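PDB 5J5U: RagB/SusD domain protein from Flavobacterium johnsoniae, which binds chitin as a SusD-like protein and probably presents captured chitin fragments for uptake through an outer-membrane transporter. Local coordinates for residues Gly59-Lys64 / Asn435-Thr440; Thr187-Leu192 / Phe212-Phe217; Val302-Phe307 / His429-Thr434; Ser340-Ala345 / Asp359-Gly364. One frame throughout, in Å; residues are numbered along the deposited sequence.

Contact 1: Gly59-Lys64 / Asn435-Thr440; sequences GSKFKK and NSDSQT
Asn435 lays its carboxamide across the aliphatic part of Lys61 at about a right angle, with Asn435 ND2 3.1 Å from Lys61 CD. The same ND2 donates to Gly305 O and to a water, which also accepts from Lys61 NZ and donates to Asp437 OD1. A type I turn then carries the chain from Asn435 to Ser438 and presents Asp437 to two lysines. Lys61, bent at its third torsion (chi3 -64°), reaches the syn lone pair of the carboxylate, Lys61 NZ to Asp437 OD2 being 2.8 Å. Lys63 arrives extended and from above the carboxylate plane (35° out of it), with Lys63 NZ 3.0 Å from the same Asp437 OD2. Both ammonium groups also form salt bridges to Glu57, so two carboxylates face two lysines and the charges probably offset one another. Ser438 OG donates to Lys61 O at 2.6 Å and is itself hydrogen-bonded to Gly442 N. Gln439 continues the pairing: Gln439 N donates to Phe62 O at 3.1 Å. Its extended side chain crosses that of Lys63 at about a right angle, and Gln439 OE1 accepts from Lys64 N at 2.9 Å, the donor standing above the carbonyl plane (41° out of it), while a second water joins Gln439 NE2 to Lys64 O. Thr440 OG1, bonded to Val443 O, approaches the Phe62 ring obliquely. These contacts fasten the chain that follows helix 53-60, where Phe62 has positive phi, against the long loop between helices 415-425 and 452-457; Pro445 of that loop packs on Phe62, and Trp475, from beyond helix 459-468, on Thr440.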
loop_
_atom_site.group_PDB
_atom_site.type_symbol
_atom_site.label_atom_id
_atom_site.label_comp_id
_atom_site.label_asym_id
_atom_site.label_seq_id
_atom_site.Cartn_x
_atom_site.Cartn_y
_atom_site.Cartn_z
ATOM N N GLY A 59 -15.111 -7.050 -2.524
ATOM C CA GLY A 59 -13.790 -6.849 -3.103
ATOM C C GLY A 59 -13.344 -7.906 -4.125
ATOM O O GLY A 59 -12.790 -7.617 -5.168
ATOM N N SER A 60 -13.587 -9.159 -3.810
ATOM C CA SER A 60 -13.116 -10.237 -4.646
ATOM C C SER A 60 -13.960 -10.361 -5.933
ATOM O O SER A 60 -13.418 -10.443 -7.027
ATOM C CB SER A 60 -13.139 -11.533 -3.832
ATOM O OG SER A 60 -12.254 -12.470 -4.371
ATOM N N LYS A 61 -15.287 -10.321 -5.793
ATOM C CA LYS A 61 -16.187 -10.494 -6.941
ATOM C C LYS A 61 -16.564 -9.183 -7.668
ATOM O O LYS A 61 -17.118 -9.242 -8.759
ATOM C CB LYS A 61 -17.469 -11.197 -6.495
ATOM C CG LYS A 61 -17.248 -12.582 -5.959
ATOM C CD LYS A 61 -18.557 -13.361 -5.837
ATOM C CE LYS A 61 -19.512 -12.768 -4.836
ATOM N NZ LYS A 61 -20.715 -13.660 -4.612
ATOM N N PHE A 62 -16.251 -8.032 -7.064
ATOM C CA PHE A 62 -16.547 -6.684 -7.595
ATOM C C PHE A 62 -18.037 -6.280 -7.491
ATOM O O PHE A 62 -18.793 -6.346 -8.450
ATOM C CB PHE A 62 -16.073 -6.555 -9.050
ATOM C CG PHE A 62 -14.683 -7.112 -9.285
ATOM C CD1 PHE A 62 -13.706 -7.034 -8.284
ATOM C CD2 PHE A 62 -14.358 -7.720 -10.499
ATOM C CE1 PHE A 62 -12.445 -7.537 -8.484
ATOM C CE2 PHE A 62 -13.104 -8.229 -10.723
ATOM C CZ PHE A 62 -12.130 -8.151 -9.712
ATOM N N LYS A 63 -18.440 -5.863 -6.304
ATOM C CA LYS A 63 -19.762 -5.305 -6.092
ATOM C C LYS A 63 -19.629 -3.934 -5.406
ATOM O O LYS A 63 -18.801 -3.760 -4.513
ATOM C CB LYS A 63 -20.629 -6.249 -5.252
ATOM C CG LYS A 63 -20.948 -7.552 -5.920
ATOM C CD LYS A 63 -22.018 -8.313 -5.158
ATOM C CE LYS A 63 -22.249 -9.683 -5.776
ATOM N NZ LYS A 63 -23.298 -10.397 -5.029
ATOM N N LYS A 64 -20.425 -2.965 -5.846
ATOM C CA LYS A 64 -20.331 -1.598 -5.344
ATOM C C LYS A 64 -21.104 -1.380 -4.068
ATOM O O LYS A 64 -22.258 -1.785 -3.959
ATOM C CB LYS A 64 -20.848 -0.593 -6.379
ATOM C CG LYS A 64 -20.184 -0.677 -7.702
ATOM C CD LYS A 64 -20.175 0.686 -8.363
ATOM C CE LYS A 64 -21.521 1.048 -8.940
ATOM N NZ LYS A 64 -21.399 2.169 -9.931
ATOM N N ASN A 435 -17.305 -15.261 -11.467
ATOM C CA ASN A 435 -18.589 -15.198 -10.764
ATOM C C ASN A 435 -19.674 -14.502 -11.584
ATOM O O ASN A 435 -19.460 -13.412 -12.141
ATOM C CB ASN A 435 -18.420 -14.475 -9.428
ATOM C CG ASN A 435 -17.393 -15.134 -8.554
ATOM O OD1 ASN A 435 -16.185 -15.013 -8.798
ATOM N ND2 ASN A 435 -17.855 -15.877 -7.556
ATOM N N SER A 436 -20.848 -15.126 -11.639
ATOM C CA SER A 436 -21.904 -14.660 -12.517
ATOM C C SER A 436 -22.521 -13.366 -11.993
ATOM O O SER A 436 -23.164 -12.621 -12.744
ATOM C CB SER A 436 -22.972 -15.739 -12.665
ATOM O OG SER A 436 -23.650 -15.919 -11.436
ATOM N N ASP A 437 -22.322 -13.102 -10.708
ATOM C CA ASP A 437 -22.834 -11.877 -10.092
ATOM C C ASP A 437 -21.785 -10.776 -10.001
ATOM O O ASP A 437 -21.995 -9.792 -9.301
ATOM C CB ASP A 437 -23.407 -12.155 -8.683
ATOM C CG ASP A 437 -22.419 -12.898 -7.770
ATOM O OD1 ASP A 437 -21.457 -13.525 -8.282
ATOM O OD2 ASP A 437 -22.604 -12.864 -6.529
ATOM N N SER A 438 -20.657 -10.927 -10.690
ATOM C CA SER A 438 -19.688 -9.835 -10.747
ATOM C C SER A 438 -20.240 -8.617 -11.527
ATOM O O SER A 438 -20.565 -8.711 -12.715
ATOM C CB SER A 438 -18.390 -10.302 -11.376
ATOM O OG SER A 438 -17.425 -9.254 -11.391
ATOM N N GLN A 439 -20.311 -7.464 -10.874
ATOM C CA GLN A 439 -20.955 -6.307 -11.516
ATOM C C GLN A 439 -20.111 -5.774 -12.664
ATOM O O GLN A 439 -20.617 -5.017 -13.471
ATOM C CB GLN A 439 -21.258 -5.195 -10.487
ATOM C CG GLN A 439 -22.480 -5.529 -9.592
ATOM C CD GLN A 439 -22.638 -4.648 -8.328
ATOM O OE1 GLN A 439 -22.009 -3.589 -8.181
ATOM N NE2 GLN A 439 -23.482 -5.109 -7.404
ATOM N N THR A 440 -18.848 -6.192 -12.766
ATOM C CA THR A 440 -18.006 -5.816 -13.914
ATOM C C THR A 440 -17.702 -6.955 -14.904
ATOM O O THR A 440 -16.881 -6.782 -15.818
ATOM C CB THR A 440 -16.643 -5.257 -13.468
ATOM O OG1 THR A 440 -16.028 -6.205 -12.603
ATOM C CG2 THR A 440 -16.794 -3.963 -12.718
HETATM O O HOH W 1 -20.573 -15.999 -6.900
HETATM O O HOH W 2 -23.808 -3.468 -5.185
#

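Contact 2: Thr187-Leu192 / Phe212-Phe217; sequences TMRLRL and FQNGVF
The backbones approach most closely where Thr187 CA lies 4.8 Å from Val216 CA, just after Gly215, the first residue with non-helical angles and positive phi. Thr187 carries the contact. Its hydroxyl sits beside the backbone N (chi1 -52°), which directs it at the incoming loop: Phe217 N donates to Thr187 OG1 at 3.1 Å, with a bent N-H...O angle of 144°. The hydroxyl is also hydrogen-bonded to Lys183 O, one turn back in the helix. Phe217 sets a ring face against the same residue, and Thr187 CB stands 4.2 Å from the centroid of the Phe217 ring, only 2° off its normal, a CH-pi contact. A valine in place of Thr187 would probably leave the Phe217 amide without its acceptor and the loop less firmly fixed. Farther along, Leu190 CD2 meets Val216 CG1 at 4.2 Å. Arg189 NH1 passes Asn214 ND2 at 3.8 Å, the two flat groups nearly perpendicular; its guanidinium is bound to Gln207 and Asp155. The contact joins helix 178-195 to the end of helix 201-214 and the loop that follows it, with Leu190 resting on Ala208 and Ala211 of the latter helix and Asn214 touching Phe158 of helix 143-160.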
loop_
_atom_site.group_PDB
_atom_site.type_symbol
_atom_site.label_atom_id
_atom_site.label_comp_id
_atom_site.label_asym_id
_atom_site.label_seq_id
_atom_site.Cartn_x
_atom_site.Cartn_y
_atom_site.Cartn_z
ATOM N N THR A 187 12.553 7.847 -0.362
ATOM C CA THR A 187 11.940 6.569 -0.697
ATOM C C THR A 187 10.535 6.811 -1.261
ATOM O O THR A 187 10.166 6.225 -2.290
ATOM C CB THR A 187 11.899 5.631 0.527
ATOM O OG1 THR A 187 13.213 5.544 1.089
ATOM C CG2 THR A 187 11.437 4.231 0.128
ATOM N N MET A 188 9.773 7.698 -0.613
ATOM C CA MET A 188 8.489 8.136 -1.167
ATOM C C MET A 188 8.676 8.693 -2.578
ATOM O O MET A 188 7.890 8.391 -3.488
ATOM C CB MET A 188 7.824 9.183 -0.260
ATOM C CG MET A 188 7.110 8.581 0.962
ATOM S SD MET A 188 5.753 7.482 0.453
ATOM C CE MET A 188 4.608 8.643 -0.294
ATOM N N ARG A 189 9.724 9.503 -2.753
ATOM C CA ARG A 189 10.019 10.099 -4.061
ATOM C C ARG A 189 10.216 9.025 -5.118
ATOM O O ARG A 189 9.681 9.126 -6.230
ATOM C CB ARG A 189 11.252 10.987 -3.973
ATOM C CG ARG A 189 11.664 11.631 -5.285
ATOM C CD ARG A 189 12.593 12.787 -4.973
ATOM N NE ARG A 189 12.990 13.549 -6.148
ATOM C CZ ARG A 189 13.732 14.648 -6.087
ATOM N NH1 ARG A 189 14.144 15.097 -4.908
ATOM N NH2 ARG A 189 14.046 15.306 -7.193
ATOM N N LEU A 190 10.957 7.980 -4.759
ATOM C CA LEU A 190 11.175 6.846 -5.669
ATOM C C LEU A 190 9.882 6.057 -5.984
ATOM O O LEU A 190 9.690 5.553 -7.100
ATOM C CB LEU A 190 12.236 5.907 -5.072
ATOM C CG LEU A 190 12.634 4.664 -5.855
ATOM C CD1 LEU A 190 13.251 5.033 -7.178
ATOM C CD2 LEU A 190 13.589 3.817 -5.027
ATOM N N ARG A 191 9.035 5.891 -4.971
ATOM C CA ARG A 191 7.749 5.228 -5.151
ATOM C C ARG A 191 6.903 6.001 -6.179
ATOM O O ARG A 191 6.303 5.424 -7.095
ATOM C CB ARG A 191 7.018 5.111 -3.801
ATOM C CG ARG A 191 5.569 4.678 -3.916
ATOM C CD ARG A 191 4.799 4.885 -2.626
ATOM N NE ARG A 191 5.067 3.829 -1.661
ATOM C CZ ARG A 191 4.403 3.684 -0.528
ATOM N NH1 ARG A 191 3.425 4.541 -0.231
ATOM N NH2 ARG A 191 4.704 2.677 0.291
ATOM N N LEU A 192 6.862 7.319 -6.019
ATOM C CA LEU A 192 6.119 8.170 -6.953
ATOM C C LEU A 192 6.784 8.141 -8.345
ATOM O O LEU A 192 6.098 8.117 -9.374
ATOM C CB LEU A 192 6.014 9.591 -6.394
ATOM C CG LEU A 192 5.257 9.609 -5.058
ATOM C CD1 LEU A 192 5.457 10.882 -4.298
ATOM C CD2 LEU A 192 3.776 9.361 -5.248
ATOM N N PHE A 212 17.380 8.140 -5.605
ATOM C CA PHE A 212 18.467 7.222 -5.342
ATOM C C PHE A 212 19.716 7.933 -4.822
ATOM O O PHE A 212 20.340 7.490 -3.853
ATOM C CB PHE A 212 18.792 6.446 -6.617
ATOM C CG PHE A 212 19.942 5.505 -6.472
ATOM C CD1 PHE A 212 20.025 4.664 -5.376
ATOM C CD2 PHE A 212 20.939 5.461 -7.430
ATOM C CE1 PHE A 212 21.080 3.790 -5.240
ATOM C CE2 PHE A 212 21.998 4.592 -7.302
ATOM C CZ PHE A 212 22.068 3.753 -6.202
ATOM N N GLN A 213 20.060 9.061 -5.436
ATOM C CA GLN A 213 21.307 9.716 -5.082
ATOM C C GLN A 213 21.162 10.504 -3.787
ATOM O O GLN A 213 22.091 10.533 -2.982
ATOM C CB GLN A 213 21.772 10.609 -6.231
ATOM C CG GLN A 213 22.095 9.808 -7.493
ATOM C CD GLN A 213 22.755 10.634 -8.586
ATOM O OE1 GLN A 213 22.454 11.817 -8.765
ATOM N NE2 GLN A 213 23.667 10.011 -9.320
ATOM N N ASN A 214 19.985 11.071 -3.535
ATOM C CA ASN A 214 19.767 11.739 -2.258
ATOM C C ASN A 214 19.779 10.749 -1.082
ATOM O O ASN A 214 20.070 11.121 0.062
ATOM C CB ASN A 214 18.435 12.493 -2.266
ATOM C CG ASN A 214 18.464 13.741 -3.119
ATOM O OD1 ASN A 214 19.396 13.955 -3.898
ATOM N ND2 ASN A 214 17.427 14.568 -2.990
ATOM N N GLY A 215 19.436 9.494 -1.360
ATOM C CA GLY A 215 19.522 8.435 -0.368
ATOM C C GLY A 215 18.216 7.888 0.190
ATOM O O GLY A 215 17.565 8.541 1.004
ATOM N N VAL A 216 17.846 6.672 -0.212
ATOM C CA VAL A 216 16.628 6.056 0.317
ATOM C C VAL A 216 16.924 5.240 1.571
ATOM O O VAL A 216 18.003 5.356 2.149
ATOM C CB VAL A 216 15.920 5.167 -0.739
ATOM C CG1 VAL A 216 15.410 6.021 -1.897
ATOM C CG2 VAL A 216 16.837 4.045 -1.226
ATOM N N PHE A 217 15.961 4.424 1.996
ATOM C CA PHE A 217 16.148 3.562 3.159
ATOM C C PHE A 217 17.414 2.731 2.999
ATOM O O PHE A 217 17.743 2.300 1.872
ATOM C CB PHE A 217 14.942 2.647 3.353
ATOM C CG PHE A 217 13.717 3.348 3.866
ATOM C CD1 PHE A 217 13.808 4.606 4.435
ATOM C CD2 PHE A 217 12.471 2.736 3.792
ATOM C CE1 PHE A 217 12.678 5.241 4.916
ATOM C CE2 PHE A 217 11.341 3.368 4.271
ATOM C CZ PHE A 217 11.445 4.622 4.834
#

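Contact 3: Val302-Phe307 / His429-Thr434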
loop_
_atom_site.group_PDB
_atom_site.type_symbol
_atom_site.label_atom_id
_atom_site.label_comp_id
_atom_site.label_asym_id
_atom_site.label_seq_id
_atom_site.Cartn_x
_atom_site.Cartn_y
_atom_site.Cartn_z
ATOM N N VAL A 302 -7.568 -19.579 -0.073
ATOM C CA VAL A 302 -8.945 -19.624 -0.552
ATOM C C VAL A 302 -8.978 -18.971 -1.928
ATOM O O VAL A 302 -8.480 -17.858 -2.100
ATOM C CB VAL A 302 -9.939 -18.888 0.407
ATOM C CG1 VAL A 302 -11.354 -18.858 -0.205
ATOM C CG2 VAL A 302 -9.968 -19.545 1.792
ATOM N N ARG A 303 -9.565 -19.665 -2.899
ATOM C CA ARG A 303 -9.700 -19.135 -4.248
ATOM C C ARG A 303 -10.503 -17.821 -4.257
ATOM O O ARG A 303 -11.579 -17.736 -3.647
ATOM C CB ARG A 303 -10.381 -20.172 -5.157
ATOM C CG ARG A 303 -10.615 -19.736 -6.611
ATOM C CD ARG A 303 -9.458 -20.124 -7.509
ATOM N NE ARG A 303 -9.634 -19.665 -8.888
ATOM C CZ ARG A 303 -8.945 -20.129 -9.936
ATOM N NH1 ARG A 303 -8.036 -21.097 -9.785
ATOM N NH2 ARG A 303 -9.186 -19.635 -11.148
ATOM N N PRO A 304 -9.976 -16.798 -4.948
ATOM C CA PRO A 304 -10.708 -15.532 -5.110
ATOM C C PRO A 304 -12.100 -15.768 -5.697
ATOM O O PRO A 304 -12.262 -16.558 -6.616
ATOM C CB PRO A 304 -9.827 -14.729 -6.075
ATOM C CG PRO A 304 -8.437 -15.308 -5.886
ATOM C CD PRO A 304 -8.666 -16.781 -5.621
ATOM N N GLY A 305 -13.104 -15.112 -5.127
ATOM C CA GLY A 305 -14.474 -15.281 -5.565
ATOM C C GLY A 305 -15.189 -16.361 -4.776
ATOM O O GLY A 305 -16.386 -16.563 -4.933
ATOM N N VAL A 306 -14.464 -17.032 -3.892
ATOM C CA VAL A 306 -15.026 -18.144 -3.134
ATOM C C VAL A 306 -15.042 -17.815 -1.651
ATOM O O VAL A 306 -14.032 -17.409 -1.102
ATOM C CB VAL A 306 -14.222 -19.464 -3.389
ATOM C CG1 VAL A 306 -14.708 -20.596 -2.483
ATOM C CG2 VAL A 306 -14.306 -19.863 -4.861
ATOM N N PHE A 307 -16.203 -17.948 -1.021
ATOM C CA PHE A 307 -16.338 -17.750 0.427
ATOM C C PHE A 307 -15.679 -18.920 1.191
ATOM O O PHE A 307 -15.539 -20.013 0.633
ATOM C CB PHE A 307 -17.815 -17.638 0.817
ATOM C CG PHE A 307 -18.531 -16.429 0.248
ATOM C CD1 PHE A 307 -18.222 -15.140 0.691
ATOM C CD2 PHE A 307 -19.549 -16.585 -0.694
ATOM C CE1 PHE A 307 -18.893 -14.028 0.194
ATOM C CE2 PHE A 307 -20.233 -15.479 -1.201
ATOM C CZ PHE A 307 -19.899 -14.200 -0.755
ATOM N N HIS A 429 -0.017 -11.483 -12.519
ATOM C CA HIS A 429 -1.213 -11.911 -13.201
ATOM C C HIS A 429 -2.154 -12.521 -12.187
ATOM O O HIS A 429 -1.779 -13.406 -11.432
ATOM C CB HIS A 429 -0.879 -12.898 -14.316
ATOM C CG HIS A 429 -0.139 -12.273 -15.454
ATOM N ND1 HIS A 429 0.348 -12.998 -16.518
ATOM C CD2 HIS A 429 0.207 -10.984 -15.687
ATOM C CE1 HIS A 429 0.965 -12.184 -17.357
ATOM N NE2 HIS A 429 0.893 -10.957 -16.874
ATOM N N LEU A 430 -3.386 -12.038 -12.183
ATOM C CA LEU A 430 -4.345 -12.433 -11.175
ATOM C C LEU A 430 -5.182 -13.553 -11.719
ATOM O O LEU A 430 -5.241 -13.757 -12.912
ATOM C CB LEU A 430 -5.237 -11.245 -10.736
ATOM C CG LEU A 430 -4.527 -10.011 -10.127
ATOM C CD1 LEU A 430 -5.535 -8.924 -9.687
ATOM C CD2 LEU A 430 -3.576 -10.404 -8.969
ATOM N N LEU A 431 -5.789 -14.309 -10.822
ATOM C CA LEU A 431 -6.729 -15.336 -11.204
ATOM C C LEU A 431 -7.956 -14.661 -11.737
ATOM O O LEU A 431 -8.406 -13.672 -11.175
ATOM C CB LEU A 431 -7.075 -16.218 -10.003
ATOM C CG LEU A 431 -5.880 -17.069 -9.569
ATOM C CD1 LEU A 431 -6.110 -17.797 -8.239
ATOM C CD2 LEU A 431 -5.610 -18.060 -10.700
ATOM N N PRO A 432 -8.528 -15.217 -12.806
ATOM C CA PRO A 432 -9.709 -14.617 -13.430
ATOM C C PRO A 432 -10.925 -14.773 -12.525
ATOM O O PRO A 432 -11.077 -15.782 -11.858
ATOM C CB PRO A 432 -9.853 -15.403 -14.733
ATOM C CG PRO A 432 -9.226 -16.732 -14.418
ATOM C CD PRO A 432 -8.078 -16.433 -13.504
ATOM N N ILE A 433 -11.738 -13.730 -12.459
ATOM C CA ILE A 433 -12.985 -13.740 -11.706
ATOM C C ILE A 433 -14.153 -14.062 -12.638
ATOM O O ILE A 433 -14.472 -13.282 -13.531
ATOM C CB ILE A 433 -13.195 -12.372 -10.986
ATOM C CG1 ILE A 433 -12.088 -12.154 -9.927
ATOM C CG2 ILE A 433 -14.580 -12.276 -10.352
ATOM C CD1 ILE A 433 -12.148 -13.163 -8.777
ATOM N N THR A 434 -14.807 -15.202 -12.428
ATOM C CA THR A 434 -15.837 -15.640 -13.369
ATOM C C THR A 434 -17.216 -15.705 -12.718
ATOM O O THR A 434 -18.194 -16.081 -13.367
ATOM C CB THR A 434 -15.506 -17.047 -13.966
ATOM O OG1 THR A 434 -15.287 -17.995 -12.912
ATOM C CG2 THR A 434 -14.258 -16.982 -14.883
HETATM O O HOH W 3 -11.024 -17.227 -9.252
#
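Leu431 and Pro304 form the close-packed side of this contact, which contains no direct hydrogen bond between the two segments. Pro304 CD meets Leu431 CD1 at 3.8 Å, the two side chains crossing at about a right angle, and Pro304 CB lies 3.9 Å from Ile433 CD1. In Ile433, chi1 and chi2, both near -65°, swing the CD1 methyl toward the proline. A type II turn from Arg303 to Val306 holds the proline in this position, closed by Val306 N donating to Arg303 O at 3.0 Å; Gly305 supplies the positive phi. The other side is exposed and looser. Arg303, bent at its second torsion (chi2 92°), spreads a face of its guanidinium over Leu431, with Leu431 CD2 3.9 Å from Arg303 NH2, while Pro432 CD comes in obliquely. Arg303 NE donates at 2.8 Å to a water lying in the guanidinium plane, at its edge, and the water oxygen donates to Pro304 O and Pro432 O, each at 3.0 Å. With an alanine at Leu431, both methyl branches go, and the guanidinium would probably lose the packing on one face and be less restrained, a gap opening beside Pro304. The chemistry implies that apolar packing gives the segments their fit; within them the polar link runs through one water, while next door Asn435 bonds Gly305 O directly.

Contact 4: Ser340-Ala345 / Asp359-Gly364; sequences SQLLLA and DFYKKG
Phe360 and Gln341 are brought together by their torsions. In Phe360, chi1 -82° sends the ring toward the facing helix and chi2 -51° turns one face to Leu344; in Gln341 the chain folds at its second torsion (chi2 -48°), carrying the amide round to the ring's edge. Leu344 CB stands over the centre of the Phe360 face, 3.7 Å from the ring centroid, in a CH-pi contact. Gln341 OE1 lies near the plane of the same ring, 3.5 Å from Phe360 CD1, where the slightly positive ring hydrogens would probably suit an oxygen. Gln341 NE2 donates in its amide plane to Ser340 OG at 3.3 Å, which is likely to favour this rotation. Helices 337-349 and 357-371 are successive in the chain and form an antiparallel hairpin; the axes of the two segments pass at 7.5 Å with 159° between their directions, an arrangement consistent with the TPR-related helical architecture of SusD-like proteins. Small residues permit the close approach. Gly364 CA packs 3.6 Å from Gln341 CB, and a side chain on this glycine would run into Leu342 CD2. Towards the other end of the pair Ala345 CB rests 3.9 Å from Phe360 CB and also touches Tyr361 CB. Leu342 CD2 approaches the Tyr361 ring obliquely, 3.9 Å from Tyr361 CD1. Both Leu342 and Tyr361 also touch Gln406 of helix 399-410, and Gly364 O accepts a hydrogen bond from Ser338 OG.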
loop_
_atom_site.group_PDB
_atom_site.type_symbol
_atom_site.label_atom_id
_atom_site.label_comp_id
_atom_site.label_asym_id
_atom_site.label_seq_id
_atom_site.Cartn_x
_atom_site.Cartn_y
_atom_site.Cartn_z
ATOM N N SER A 340 11.902 -0.117 -1.363
ATOM C CA SER A 340 12.881 0.763 -2.006
ATOM C C SER A 340 13.860 -0.049 -2.834
ATOM O O SER A 340 14.226 0.351 -3.939
ATOM C CB SER A 340 13.641 1.614 -0.976
ATOM O OG SER A 340 14.472 0.827 -0.135
ATOM N N GLN A 341 14.264 -1.206 -2.315
ATOM C CA GLN A 341 15.221 -2.036 -3.044
ATOM C C GLN A 341 14.583 -2.680 -4.271
ATOM O O GLN A 341 15.228 -2.827 -5.310
ATOM C CB GLN A 341 15.812 -3.117 -2.128
ATOM C CG GLN A 341 16.649 -2.569 -0.980
ATOM C CD GLN A 341 17.648 -1.530 -1.460
ATOM O OE1 GLN A 341 18.679 -1.873 -2.031
ATOM N NE2 GLN A 341 17.344 -0.254 -1.231
ATOM N N LEU A 342 13.313 -3.051 -4.169
ATOM C CA LEU A 342 12.634 -3.673 -5.310
ATOM C C LEU A 342 12.351 -2.631 -6.418
ATOM O O LEU A 342 12.496 -2.903 -7.615
ATOM C CB LEU A 342 11.349 -4.366 -4.843
ATOM C CG LEU A 342 11.546 -5.655 -4.031
ATOM C CD1 LEU A 342 10.233 -6.216 -3.493
ATOM C CD2 LEU A 342 12.244 -6.711 -4.854
ATOM N N LEU A 343 12.015 -1.414 -6.010
ATOM C CA LEU A 343 11.847 -0.311 -6.954
ATOM C C LEU A 343 13.175 0.014 -7.630
ATOM O O LEU A 343 13.222 0.211 -8.838
ATOM C CB LEU A 343 11.302 0.934 -6.239
ATOM C CG LEU A 343 9.879 0.837 -5.685
ATOM C CD1 LEU A 343 9.547 2.017 -4.806
ATOM C CD2 LEU A 343 8.866 0.683 -6.827
ATOM N N LEU A 344 14.262 0.032 -6.857
ATOM C CA LEU A 344 15.579 0.252 -7.453
ATOM C C LEU A 344 15.951 -0.887 -8.415
ATOM O O LEU A 344 16.600 -0.639 -9.427
ATOM C CB LEU A 344 16.648 0.419 -6.369
ATOM C CG LEU A 344 16.537 1.817 -5.737
ATOM C CD1 LEU A 344 17.508 2.023 -4.580
ATOM C CD2 LEU A 344 16.651 2.937 -6.791
ATOM N N ALA A 345 15.516 -2.117 -8.130
ATOM C CA ALA A 345 15.706 -3.214 -9.090
ATOM C C ALA A 345 15.032 -2.869 -10.416
ATOM O O ALA A 345 15.649 -2.999 -11.490
ATOM C CB ALA A 345 15.154 -4.537 -8.543
ATOM N N ASP A 359 21.072 -7.605 -7.857
ATOM C CA ASP A 359 21.542 -7.405 -6.493
ATOM C C ASP A 359 20.527 -6.608 -5.662
ATOM O O ASP A 359 20.226 -6.954 -4.507
ATOM C CB ASP A 359 22.887 -6.673 -6.521
ATOM C CG ASP A 359 24.038 -7.571 -6.964
ATOM O OD1 ASP A 359 24.249 -8.644 -6.352
ATOM O OD2 ASP A 359 24.717 -7.214 -7.952
ATOM N N PHE A 360 19.968 -5.569 -6.274
ATOM C CA PHE A 360 18.862 -4.819 -5.684
ATOM C C PHE A 360 17.678 -5.744 -5.368
ATOM O O PHE A 360 17.096 -5.687 -4.294
ATOM C CB PHE A 360 18.397 -3.714 -6.637
ATOM C CG PHE A 360 19.230 -2.458 -6.595
ATOM C CD1 PHE A 360 19.516 -1.835 -5.387
ATOM C CD2 PHE A 360 19.691 -1.879 -7.774
ATOM C CE1 PHE A 360 20.257 -0.669 -5.347
ATOM C CE2 PHE A 360 20.431 -0.715 -7.746
ATOM C CZ PHE A 360 20.721 -0.109 -6.527
ATOM N N TYR A 361 17.353 -6.606 -6.322
ATOM C CA TYR A 361 16.277 -7.574 -6.178
ATOM C C TYR A 361 16.507 -8.485 -4.973
ATOM O O TYR A 361 15.599 -8.679 -4.141
ATOM C CB TYR A 361 16.160 -8.394 -7.455
ATOM C CG TYR A 361 15.067 -9.433 -7.449
ATOM C CD1 TYR A 361 13.736 -9.071 -7.617
ATOM C CD2 TYR A 361 15.371 -10.787 -7.331
ATOM C CE1 TYR A 361 12.735 -10.028 -7.633
ATOM C CE2 TYR A 361 14.388 -11.747 -7.346
ATOM C CZ TYR A 361 13.071 -11.370 -7.494
ATOM O OH TYR A 361 12.097 -12.346 -7.513
ATOM N N LYS A 362 17.716 -9.040 -4.883
ATOM C CA LYS A 362 18.057 -9.953 -3.800
ATOM C C LYS A 362 17.910 -9.263 -2.459
ATOM O O LYS A 362 17.301 -9.811 -1.524
ATOM C CB LYS A 362 19.484 -10.470 -3.970
ATOM C CG LYS A 362 19.655 -11.444 -5.130
ATOM C CD LYS A 362 21.122 -11.762 -5.390
ATOM C CE LYS A 362 21.272 -12.868 -6.410
ATOM N NZ LYS A 362 22.697 -13.284 -6.520
ATOM N N LYS A 363 18.438 -8.043 -2.378
ATOM C CA LYS A 363 18.364 -7.278 -1.137
ATOM C C LYS A 363 16.904 -6.983 -0.771
ATOM O O LYS A 363 16.523 -7.008 0.409
ATOM C CB LYS A 363 19.149 -5.965 -1.269
ATOM C CG LYS A 363 20.665 -6.138 -1.355
ATOM C CD LYS A 363 21.374 -4.821 -1.684
ATOM C CE LYS A 363 22.833 -5.057 -2.076
ATOM N NZ LYS A 363 23.556 -3.813 -2.485
ATOM N N GLY A 364 16.083 -6.746 -1.791
ATOM C CA GLY A 364 14.662 -6.513 -1.582
ATOM C C GLY A 364 13.937 -7.726 -1.009
ATOM O O GLY A 364 13.179 -7.603 -0.045
#

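Overall arrangement
From the N terminus, the chain first enters contact 1 around the C-terminal part of helix 53-60; the long loop so begun closes only at 435-440, and the other three contacts lie within it. Contact 2 closes a short loop that holds most of helix 201-214. Contact 3 opens at 302-307 and closes at 429-434, enclosing the local hairpin of contact 4; no two loops cross. In space they form two pairs. Contacts 1 and 3 touch, Ser60 and Asn435 meeting Gly305, and bind loops to helix 53-60. Contacts 2 and 4 touch through Thr187 and Leu190 against Ser340 and Leu344, joining helices 178-195 and 337-349. The centres of contacts 1 and 2 are about 37 Å apart.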